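PDB 3G1J: integron cassette protein from Vibrio cholerae, which is of unknown function but is encoded by a mobile integron gene cassette and probably has an SH3-like fold. Local coordinates for residues V13-R27 / Q76-L90. Residues are numbered along the deposited sequence; the frame is centred on the assembly and turned at random.
Sequences VLKAGQCYKVVRSFR and QMEIAHHLDSYFCKL
Lys21 and Cys88 form the hydrogen-bonded pair that joins strands 19-22 and 87-89 antiparallel, their directions 139° apart, Lys21 N reaching Cys88 O at 2.8 Å and Cys88 N returning to Lys21 O at 2.9 Å; Leu90 N to Cys19 O and Val23 N to Tyr86 O extend the pairing at its ends. The Val23 bond, though 2.7 Å long, enters from above the carbonyl plane of Tyr86. Tyr20, Val22, Phe87 and Lys89 share one face of the sheet. There the Phe87 ring takes Leu14 CD2, Tyr20 CB and Val22 CG2 around it, while its CZ meets Phe26 CZ at 3.7 Å, the two ring planes 70° apart. Phe26, with CG in the cramped site between backbone N and carbonyl carbon (chi1 70°), also lies obliquely against Tyr86, CD1 to CD1 3.7 Å, and Ile79 CD1 packs on its CD2 side. Tyr34 of strand 33-34 stacks on Phe26, and Phe58 of strand 53-60 meets Phe87. Ile79 CG1 sits over one face of Tyr86, whose hydroxyl donates to the anti lone pair of Glu78 OE2 at 2.6 Å. Arg24 lays CD against Tyr86 CE1 at 3.6 Å; a water links its NE to Ser85 O. Lys89 CB and CG cross beside Tyr20 CE2, and the bent chain brings NZ to a weak bond with Gln18 OE1. Backbone bonds thus add 87-89 as an edge strand of the five-stranded sheet, while Phe26 and Tyr86 join helix 77-80 to it through Ile79; the Arg24 charge, with NH1 4.4 Å from Glu78 OE2 and beyond a salt bridge, may still favour the ionised carboxylate.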
ATOM      1  N   VAL A  13       9.262   1.322   3.883  1.00 22.09           N
ATOM      2  CA  VAL A  13      10.040   1.032   2.685  1.00 27.14           C
ATOM      3  C   VAL A  13       9.469   1.659   1.417  1.00 25.50           C
ATOM      4  O   VAL A  13      10.170   1.783   0.424  1.00 25.58           O
ATOM      5  CB  VAL A  13      10.206  -0.493   2.462  1.00 28.72           C
ATOM      6  CG1 VAL A  13       8.916  -1.115   1.927  1.00 28.00           C
ATOM      7  CG2 VAL A  13      11.357  -0.769   1.518  1.00 34.93           C
ATOM      8  N   LEU A  14       8.208   2.087   1.464  1.00 22.73           N
ATOM      9  CA  LEU A  14       7.556   2.653   0.291  1.00 22.00           C
ATOM     10  C   LEU A  14       7.889   4.138   0.122  1.00 21.14           C
ATOM     11  O   LEU A  14       7.640   4.943   1.008  1.00 23.95           O
ATOM     12  CB  LEU A  14       6.028   2.465   0.371  1.00 21.52           C
ATOM     13  CG  LEU A  14       5.552   1.006   0.439  1.00 27.13           C
ATOM     14  CD1 LEU A  14       4.037   0.952   0.672  1.00 22.03           C
ATOM     15  CD2 LEU A  14       5.938   0.217  -0.811  1.00 27.03           C
ATOM     16  N   LYS A  15       8.465   4.473  -1.025  1.00 21.91           N
ATOM     17  CA  LYS A  15       8.845   5.841  -1.353  1.00 24.11           C
ATOM     18  C   LYS A  15       8.142   6.269  -2.644  1.00 19.80           C
ATOM     19  O   LYS A  15       8.211   5.574  -3.656  1.00 22.83           O
ATOM     20  CB  LYS A  15      10.363   5.910  -1.556  1.00 27.08           C
ATOM     21  CG  LYS A  15      10.927   7.320  -1.638  1.00 47.86           C
ATOM     22  CD  LYS A  15      12.389   7.303  -2.078  1.00 63.22           C
ATOM     23  CE  LYS A  15      13.082   8.636  -1.809  1.00 69.76           C
ATOM     24  NZ  LYS A  15      13.483   8.774  -0.378  1.00 73.73           N
ATOM     25  N   ALA A  16       7.474   7.416  -2.618  1.00 22.83           N
ATOM     26  CA  ALA A  16       6.734   7.880  -3.790  1.00 22.54           C
ATOM     27  C   ALA A  16       7.605   7.989  -5.037  1.00 23.96           C
ATOM     28  O   ALA A  16       8.714   8.538  -4.997  1.00 26.19           O
ATOM     29  CB  ALA A  16       6.052   9.201  -3.494  1.00 26.19           C
ATOM     30  N   GLY A  17       7.099   7.465  -6.148  1.00 25.54           N
ATOM     31  CA  GLY A  17       7.817   7.503  -7.407  1.00 24.98           C
ATOM     32  C   GLY A  17       8.629   6.256  -7.699  1.00 29.70           C
ATOM     33  O   GLY A  17       9.072   6.049  -8.830  1.00 31.41           O
ATOM     34  N   GLN A  18       8.832   5.428  -6.680  1.00 29.22           N
ATOM     35  CA  GLN A  18       9.563   4.179  -6.842  1.00 24.19           C
ATOM     36  C   GLN A  18       8.626   3.032  -7.190  1.00 26.28           C
ATOM     37  O   GLN A  18       7.454   3.029  -6.804  1.00 28.61           O
ATOM     38  CB  GLN A  18      10.337   3.840  -5.566  1.00 29.72           C
ATOM     39  CG  GLN A  18      11.436   4.827  -5.230  1.00 41.76           C
ATOM     40  CD  GLN A  18      12.630   4.720  -6.164  1.00 57.36           C
ATOM     41  OE1 GLN A  18      13.106   3.621  -6.463  1.00 58.97           O
ATOM     42  NE2 GLN A  18      13.123   5.865  -6.624  1.00 61.12           N
ATOM     43  N   CYS A  19       9.152   2.047  -7.904  1.00 22.82           N
ATOM     44  CA  CYS A  19       8.353   0.888  -8.293  1.00 27.68           C
ATOM     45  C   CYS A  19       8.633  -0.305  -7.403  1.00 26.03           C
ATOM     46  O   CYS A  19       9.764  -0.497  -6.959  1.00 26.29           O
ATOM     47  CB  CYS A  19       8.617   0.506  -9.740  1.00 30.22           C
ATOM     48  SG  CYS A  19       7.837   1.604 -10.939  1.00 37.89           S
ATOM     49  N   TYR A  20       7.597  -1.110  -7.161  1.00 24.76           N
ATOM     50  CA  TYR A  20       7.687  -2.267  -6.265  1.00 22.86           C
ATOM     51  C   TYR A  20       7.069  -3.521  -6.879  1.00 27.93           C
ATOM     52  O   TYR A  20       6.037  -3.455  -7.531  1.00 27.36           O
ATOM     53  CB  TYR A  20       7.013  -1.960  -4.911  1.00 20.46           C
ATOM     54  CG  TYR A  20       7.706  -0.836  -4.191  1.00 20.97           C
ATOM     55  CD1 TYR A  20       7.429   0.490  -4.518  1.00 21.74           C
ATOM     56  CD2 TYR A  20       8.695  -1.092  -3.243  1.00 22.41           C
ATOM     57  CE1 TYR A  20       8.096   1.531  -3.904  1.00 20.84           C
ATOM     58  CE2 TYR A  20       9.360  -0.065  -2.618  1.00 20.98           C
ATOM     59  CZ  TYR A  20       9.065   1.248  -2.957  1.00 23.85           C
ATOM     60  OH  TYR A  20       9.728   2.285  -2.347  1.00 24.49           O
ATOM     61  N   LYS A  21       7.717  -4.664  -6.656  1.00 21.05           N
ATOM     62  CA  LYS A  21       7.157  -5.958  -6.975  1.00 22.36           C
ATOM     63  C   LYS A  21       6.453  -6.507  -5.745  1.00 21.87           C
ATOM     64  O   LYS A  21       6.991  -6.442  -4.633  1.00 24.73           O
ATOM     65  CB  LYS A  21       8.298  -6.913  -7.348  1.00 24.49           C
ATOM     66  CG  LYS A  21       7.855  -8.294  -7.825  1.00 33.40           C
ATOM     67  CD  LYS A  21       9.054  -9.229  -7.983  1.00 33.92           C
ATOM     68  CE  LYS A  21       8.607 -10.679  -8.110  1.00 35.96           C
ATOM     69  NZ  LYS A  21       9.740 -11.624  -8.344  1.00 33.40           N
ATOM     70  N   VAL A  22       5.261  -7.061  -5.926  1.00 19.65           N
ATOM     71  CA  VAL A  22       4.620  -7.763  -4.822  1.00 24.31           C
ATOM     72  C   VAL A  22       5.342  -9.093  -4.613  1.00 22.94           C
ATOM     73  O   VAL A  22       5.419  -9.898  -5.539  1.00 25.71           O
ATOM     74  CB  VAL A  22       3.131  -7.986  -5.108  1.00 20.01           C
ATOM     75  CG1 VAL A  22       2.498  -8.866  -4.036  1.00 24.81           C
ATOM     76  CG2 VAL A  22       2.419  -6.612  -5.194  1.00 19.44           C
ATOM     77  N   VAL A  23       5.908  -9.305  -3.424  1.00 21.37           N
ATOM     78  CA  VAL A  23       6.639 -10.553  -3.171  1.00 20.57           C
ATOM     79  C   VAL A  23       5.918 -11.558  -2.272  1.00 21.68           C
ATOM     80  O   VAL A  23       6.405 -12.669  -2.060  1.00 22.36           O
ATOM     81  CB  VAL A  23       8.080 -10.320  -2.668  1.00 21.66           C
ATOM     82  CG1 VAL A  23       8.944  -9.732  -3.770  1.00 22.70           C
ATOM     83  CG2 VAL A  23       8.096  -9.448  -1.430  1.00 22.38           C
ATOM     84  N   ARG A  24       4.762 -11.167  -1.746  1.00 18.16           N
ATOM     85  CA  ARG A  24       3.853 -12.136  -1.152  1.00 22.67           C
ATOM     86  C   ARG A  24       2.441 -11.696  -1.470  1.00 18.76           C
ATOM     87  O   ARG A  24       2.080 -10.543  -1.211  1.00 19.12           O
ATOM     88  CB  ARG A  24       4.015 -12.268   0.364  1.00 22.32           C
ATOM     89  CG  ARG A  24       3.209 -13.454   0.923  1.00 22.85           C
ATOM     90  CD  ARG A  24       3.104 -13.508   2.450  1.00 23.72           C
ATOM     91  NE  ARG A  24       4.399 -13.378   3.099  1.00 27.83           N
ATOM     92  CZ  ARG A  24       4.638 -13.727   4.357  1.00 22.74           C
ATOM     93  NH1 ARG A  24       3.677 -14.279   5.094  1.00 21.54           N
ATOM     94  NH2 ARG A  24       5.850 -13.541   4.866  1.00 24.60           N
ATOM     95  N   SER A  25       1.648 -12.592  -2.047  1.00 24.10           N
ATOM     96  CA  SER A  25       0.262 -12.233  -2.357  1.00 22.66           C
ATOM     97  C   SER A  25      -0.422 -11.861  -1.048  1.00 27.37           C
ATOM     98  O   SER A  25      -0.135 -12.445  -0.003  1.00 22.42           O
ATOM     99  CB  SER A  25      -0.487 -13.381  -3.047  1.00 24.38           C
ATOM    100  OG  SER A  25       0.139 -13.776  -4.260  1.00 22.29           O
ATOM    101  N   PHE A  26      -1.316 -10.882  -1.093  1.00 26.03           N
ATOM    102  CA  PHE A  26      -2.053 -10.505   0.102  1.00 22.03           C
ATOM    103  C   PHE A  26      -3.396  -9.892  -0.268  1.00 23.84           C
ATOM    104  O   PHE A  26      -3.591  -9.424  -1.400  1.00 23.03           O
ATOM    105  CB  PHE A  26      -1.239  -9.518   0.943  1.00 23.56           C
ATOM    106  CG  PHE A  26      -1.094  -8.153   0.309  1.00 20.16           C
ATOM    107  CD1 PHE A  26      -0.015  -7.863  -0.509  1.00 17.85           C
ATOM    108  CD2 PHE A  26      -2.041  -7.164   0.534  1.00 23.92           C
ATOM    109  CE1 PHE A  26       0.123  -6.606  -1.088  1.00 22.97           C
ATOM    110  CE2 PHE A  26      -1.912  -5.909  -0.050  1.00 24.20           C
ATOM    111  CZ  PHE A  26      -0.824  -5.633  -0.861  1.00 26.28           C
ATOM    112  N   ARG A  27      -4.315  -9.903   0.696  1.00 23.59           N
ATOM    113  CA  ARG A  27      -5.642  -9.318   0.521  1.00 27.87           C
ATOM    114  C   ARG A  27      -5.758  -8.122   1.437  1.00 28.19           C
ATOM    115  O   ARG A  27      -5.336  -8.173   2.597  1.00 25.56           O
ATOM    116  CB  ARG A  27      -6.744 -10.329   0.865  1.00 31.01           C
ATOM    117  CG  ARG A  27      -6.752 -11.556  -0.023  1.00 40.24           C
ATOM    118  CD  ARG A  27      -8.112 -12.260  -0.067  1.00 41.77           C
ATOM    119  NE  ARG A  27      -8.107 -13.249  -1.144  1.00 49.87           N
ATOM    120  CZ  ARG A  27      -8.651 -13.063  -2.344  1.00 59.23           C
ATOM    121  NH1 ARG A  27      -9.280 -11.930  -2.625  1.00 53.61           N
ATOM    122  NH2 ARG A  27      -8.578 -14.021  -3.262  1.00 63.24           N
ATOM    123  N   GLN A  76      -5.072  -6.087   9.311  1.00 27.39           N
ATOM    124  CA  GLN A  76      -3.906  -6.015   8.436  1.00 22.58           C
ATOM    125  C   GLN A  76      -2.651  -5.350   9.010  1.00 22.00           C
ATOM    126  O   GLN A  76      -1.799  -4.902   8.234  1.00 23.50           O
ATOM    127  CB  GLN A  76      -4.256  -5.374   7.085  1.00 23.37           C
ATOM    128  CG  GLN A  76      -5.237  -6.172   6.246  1.00 25.31           C
ATOM    129  CD  GLN A  76      -6.677  -5.905   6.640  1.00 28.13           C
ATOM    130  OE1 GLN A  76      -7.039  -4.778   6.949  1.00 28.28           O
ATOM    131  NE2 GLN A  76      -7.507  -6.946   6.619  1.00 30.68           N
HETATM  132  N   MSE A  77      -2.525  -5.282  10.341  1.00 23.94           N
HETATM  133  CA  MSE A  77      -1.271  -4.803  10.931  1.00 28.81           C
HETATM  134  C   MSE A  77      -0.121  -5.639  10.381  1.00 27.41           C
HETATM  135  O   MSE A  77       0.952  -5.118  10.109  1.00 27.71           O
HETATM  136  CB  MSE A  77      -1.281  -4.859  12.477  1.00 31.64           C
HETATM  137  CG  MSE A  77       0.039  -4.365  13.170  1.00 31.49           C
HETATM  138 SE   MSE A  77      -0.032  -4.365  15.140  0.59 27.66          SE
HETATM  139  CE  MSE A  77      -1.855  -4.660  15.112  1.00 18.42           C
ATOM    140  N   GLU A  78      -0.359  -6.940  10.219  1.00 26.18           N
ATOM    141  CA  GLU A  78       0.649  -7.841   9.648  1.00 28.20           C
ATOM    142  C   GLU A  78       1.283  -7.261   8.386  1.00 25.09           C
ATOM    143  O   GLU A  78       2.501  -7.315   8.212  1.00 27.01           O
ATOM    144  CB  GLU A  78       0.048  -9.226   9.359  1.00 29.44           C
ATOM    145  CG  GLU A  78       0.732 -10.006   8.215  1.00 22.15           C
ATOM    146  CD  GLU A  78       2.167 -10.420   8.518  1.00 28.88           C
ATOM    147  OE1 GLU A  78       2.567 -10.396   9.699  1.00 31.04           O
ATOM    148  OE2 GLU A  78       2.897 -10.781   7.566  1.00 27.23           O
ATOM    149  N   ILE A  79       0.464  -6.687   7.511  1.00 20.64           N
ATOM    150  CA  ILE A  79       0.981  -6.162   6.254  1.00 23.98           C
ATOM    151  C   ILE A  79       1.632  -4.803   6.455  1.00 20.52           C
ATOM    152  O   ILE A  79       2.766  -4.576   6.031  1.00 22.96           O
ATOM    153  CB  ILE A  79      -0.124  -6.072   5.178  1.00 21.26           C
ATOM    154  CG1 ILE A  79      -0.594  -7.479   4.800  1.00 29.95           C
ATOM    155  CG2 ILE A  79       0.386  -5.351   3.941  1.00 21.37           C
ATOM    156  CD1 ILE A  79      -2.010  -7.514   4.272  1.00 28.31           C
ATOM    157  N   ALA A  80       0.905  -3.908   7.115  1.00 23.71           N
ATOM    158  CA  ALA A  80       1.364  -2.542   7.354  1.00 26.24           C
ATOM    159  C   ALA A  80       2.677  -2.495   8.146  1.00 26.95           C
ATOM    160  O   ALA A  80       3.513  -1.616   7.919  1.00 28.15           O
ATOM    161  CB  ALA A  80       0.267  -1.755   8.081  1.00 22.56           C
ATOM    162  N   HIS A  81       2.852  -3.450   9.061  1.00 29.08           N
ATOM    163  CA  HIS A  81       4.010  -3.511   9.954  1.00 31.49           C
ATOM    164  C   HIS A  81       5.182  -4.321   9.396  1.00 29.48           C
ATOM    165  O   HIS A  81       6.260  -4.357  10.002  1.00 30.56           O
ATOM    166  CB  HIS A  81       3.605  -4.138  11.292  1.00 37.71           C
ATOM    167  CG  HIS A  81       3.096  -3.150  12.291  1.00 43.04           C
ATOM    168  ND1 HIS A  81       3.133  -3.379  13.650  1.00 49.16           N
ATOM    169  CD2 HIS A  81       2.559  -1.920  12.128  1.00 40.87           C
ATOM    170  CE1 HIS A  81       2.626  -2.334  14.282  1.00 52.23           C
ATOM    171  NE2 HIS A  81       2.271  -1.435  13.380  1.00 44.88           N
ATOM    172  N   HIS A  82       4.965  -4.990   8.269  1.00 28.06           N
ATOM    173  CA  HIS A  82       6.008  -5.812   7.653  1.00 25.24           C
ATOM    174  C   HIS A  82       6.011  -5.631   6.144  1.00 25.86           C
ATOM    175  O   HIS A  82       5.975  -6.603   5.393  1.00 22.77           O
ATOM    176  CB  HIS A  82       5.791  -7.290   7.986  1.00 25.65           C
ATOM    177  CG  HIS A  82       5.740  -7.572   9.452  1.00 28.01           C
ATOM    178  ND1 HIS A  82       4.555  -7.666  10.152  1.00 30.20           N
ATOM    179  CD2 HIS A  82       6.729  -7.764  10.356  1.00 27.54           C
ATOM    180  CE1 HIS A  82       4.819  -7.910  11.424  1.00 31.00           C
ATOM    181  NE2 HIS A  82       6.129  -7.968  11.576  1.00 32.52           N
ATOM    182  N   LEU A  83       6.056  -4.383   5.690  1.00 23.94           N
ATOM    183  CA  LEU A  83       5.893  -4.107   4.268  1.00 20.65           C
ATOM    184  C   LEU A  83       6.939  -4.794   3.381  1.00 20.87           C
ATOM    185  O   LEU A  83       6.666  -5.132   2.222  1.00 25.69           O
ATOM    186  CB  LEU A  83       5.896  -2.601   4.028  1.00 24.93           C
ATOM    187  CG  LEU A  83       4.603  -1.967   4.538  1.00 26.71           C
ATOM    188  CD1 LEU A  83       4.717  -0.448   4.554  1.00 27.42           C
ATOM    189  CD2 LEU A  83       3.443  -2.415   3.667  1.00 23.45           C
ATOM    190  N   ASP A  84       8.131  -5.020   3.928  1.00 23.00           N
ATOM    191  CA  ASP A  84       9.164  -5.695   3.153  1.00 23.96           C
ATOM    192  C   ASP A  84       8.907  -7.194   2.947  1.00 21.99           C
ATOM    193  O   ASP A  84       9.600  -7.832   2.165  1.00 23.93           O
ATOM    194  CB  ASP A  84      10.570  -5.442   3.724  1.00 26.31           C
ATOM    195  CG  ASP A  84      10.653  -5.648   5.223  1.00 41.08           C
ATOM    196  OD1 ASP A  84       9.619  -5.898   5.883  1.00 46.98           O
ATOM    197  OD2 ASP A  84      11.780  -5.549   5.745  1.00 42.73           O
ATOM    198  N   SER A  85       7.903  -7.740   3.622  1.00 23.73           N
ATOM    199  CA  SER A  85       7.469  -9.109   3.356  1.00 22.55           C
ATOM    200  C   SER A  85       6.574  -9.136   2.120  1.00 22.77           C
ATOM    201  O   SER A  85       6.355 -10.194   1.538  1.00 22.47           O
ATOM    202  CB  SER A  85       6.680  -9.679   4.543  1.00 24.68           C
ATOM    203  OG  SER A  85       7.485  -9.921   5.695  1.00 23.16           O
ATOM    204  N   TYR A  86       6.058  -7.967   1.735  1.00 23.45           N
ATOM    205  CA  TYR A  86       5.012  -7.855   0.719  1.00 23.51           C
ATOM    206  C   TYR A  86       5.453  -7.094  -0.521  1.00 18.95           C
ATOM    207  O   TYR A  86       5.034  -7.408  -1.637  1.00 21.37           O
ATOM    208  CB  TYR A  86       3.739  -7.231   1.337  1.00 18.84           C
ATOM    209  CG  TYR A  86       3.190  -8.150   2.381  1.00 17.17           C
ATOM    210  CD1 TYR A  86       2.379  -9.211   2.017  1.00 18.02           C
ATOM    211  CD2 TYR A  86       3.550  -8.020   3.725  1.00 22.13           C
ATOM    212  CE1 TYR A  86       1.915 -10.110   2.947  1.00 19.12           C
ATOM    213  CE2 TYR A  86       3.076  -8.909   4.680  1.00 23.09           C
ATOM    214  CZ  TYR A  86       2.264  -9.966   4.280  1.00 22.37           C
ATOM    215  OH  TYR A  86       1.768 -10.868   5.190  1.00 24.52           O
ATOM    216  N   PHE A  87       6.322  -6.110  -0.320  1.00 21.52           N
ATOM    217  CA  PHE A  87       6.804  -5.275  -1.400  1.00 23.66           C
ATOM    218  C   PHE A  87       8.318  -5.274  -1.450  1.00 26.17           C
ATOM    219  O   PHE A  87       8.987  -5.111  -0.422  1.00 28.93           O
ATOM    220  CB  PHE A  87       6.306  -3.840  -1.214  1.00 24.08           C
ATOM    221  CG  PHE A  87       4.814  -3.703  -1.302  1.00 25.48           C
ATOM    222  CD1 PHE A  87       4.190  -3.672  -2.538  1.00 23.50           C
ATOM    223  CD2 PHE A  87       4.040  -3.607  -0.153  1.00 28.09           C
ATOM    224  CE1 PHE A  87       2.813  -3.542  -2.630  1.00 25.52           C
ATOM    225  CE2 PHE A  87       2.652  -3.477  -0.237  1.00 24.59           C
ATOM    226  CZ  PHE A  87       2.047  -3.442  -1.482  1.00 23.71           C
ATOM    227  N   CYS A  88       8.850  -5.446  -2.653  1.00 24.17           N
ATOM    228  CA  CYS A  88      10.279  -5.305  -2.878  1.00 27.16           C
ATOM    229  C   CYS A  88      10.542  -4.246  -3.951  1.00 22.86           C
ATOM    230  O   CYS A  88       9.949  -4.270  -5.042  1.00 25.34           O
ATOM    231  CB  CYS A  88      10.897  -6.650  -3.263  1.00 27.44           C
ATOM    232  SG  CYS A  88      12.686  -6.579  -3.547  1.00 34.18           S
ATOM    233  N   LYS A  89      11.425  -3.305  -3.635  1.00 27.92           N
ATOM    234  CA  LYS A  89      11.771  -2.255  -4.588  1.00 28.21           C
ATOM    235  C   LYS A  89      12.315  -2.822  -5.907  1.00 31.02           C
ATOM    236  O   LYS A  89      13.003  -3.848  -5.920  1.00 30.30           O
ATOM    237  CB  LYS A  89      12.762  -1.271  -3.960  1.00 38.07           C
ATOM    238  CG  LYS A  89      12.762   0.103  -4.611  1.00 50.66           C
ATOM    239  CD  LYS A  89      13.752   1.041  -3.936  1.00 60.79           C
ATOM    240  CE  LYS A  89      15.170   0.809  -4.442  1.00 67.72           C
ATOM    241  NZ  LYS A  89      15.329   1.225  -5.867  1.00 70.23           N
ATOM    242  N   LEU A  90      11.997  -2.145  -7.007  1.00 36.31           N
ATOM    243  CA  LEU A  90      12.367  -2.570  -8.360  1.00 40.54           C
ATOM    244  C   LEU A  90      11.355  -3.544  -8.951  1.00 47.29           C
ATOM    245  O   LEU A  90      10.793  -3.289 -10.016  1.00 44.81           O
ATOM    246  CB  LEU A  90      13.778  -3.165  -8.408  1.00 52.91           C
ATOM    247  CG  LEU A  90      14.919  -2.214  -8.780  1.00 57.83           C
ATOM    248  CD1 LEU A  90      14.703  -0.841  -8.166  1.00 59.52           C
ATOM    249  CD2 LEU A  90      16.269  -2.798  -8.373  1.00 62.97           C
TER
HETATM  250  O   HOH W   1       7.142 -12.678   2.119  1.00 24.14           O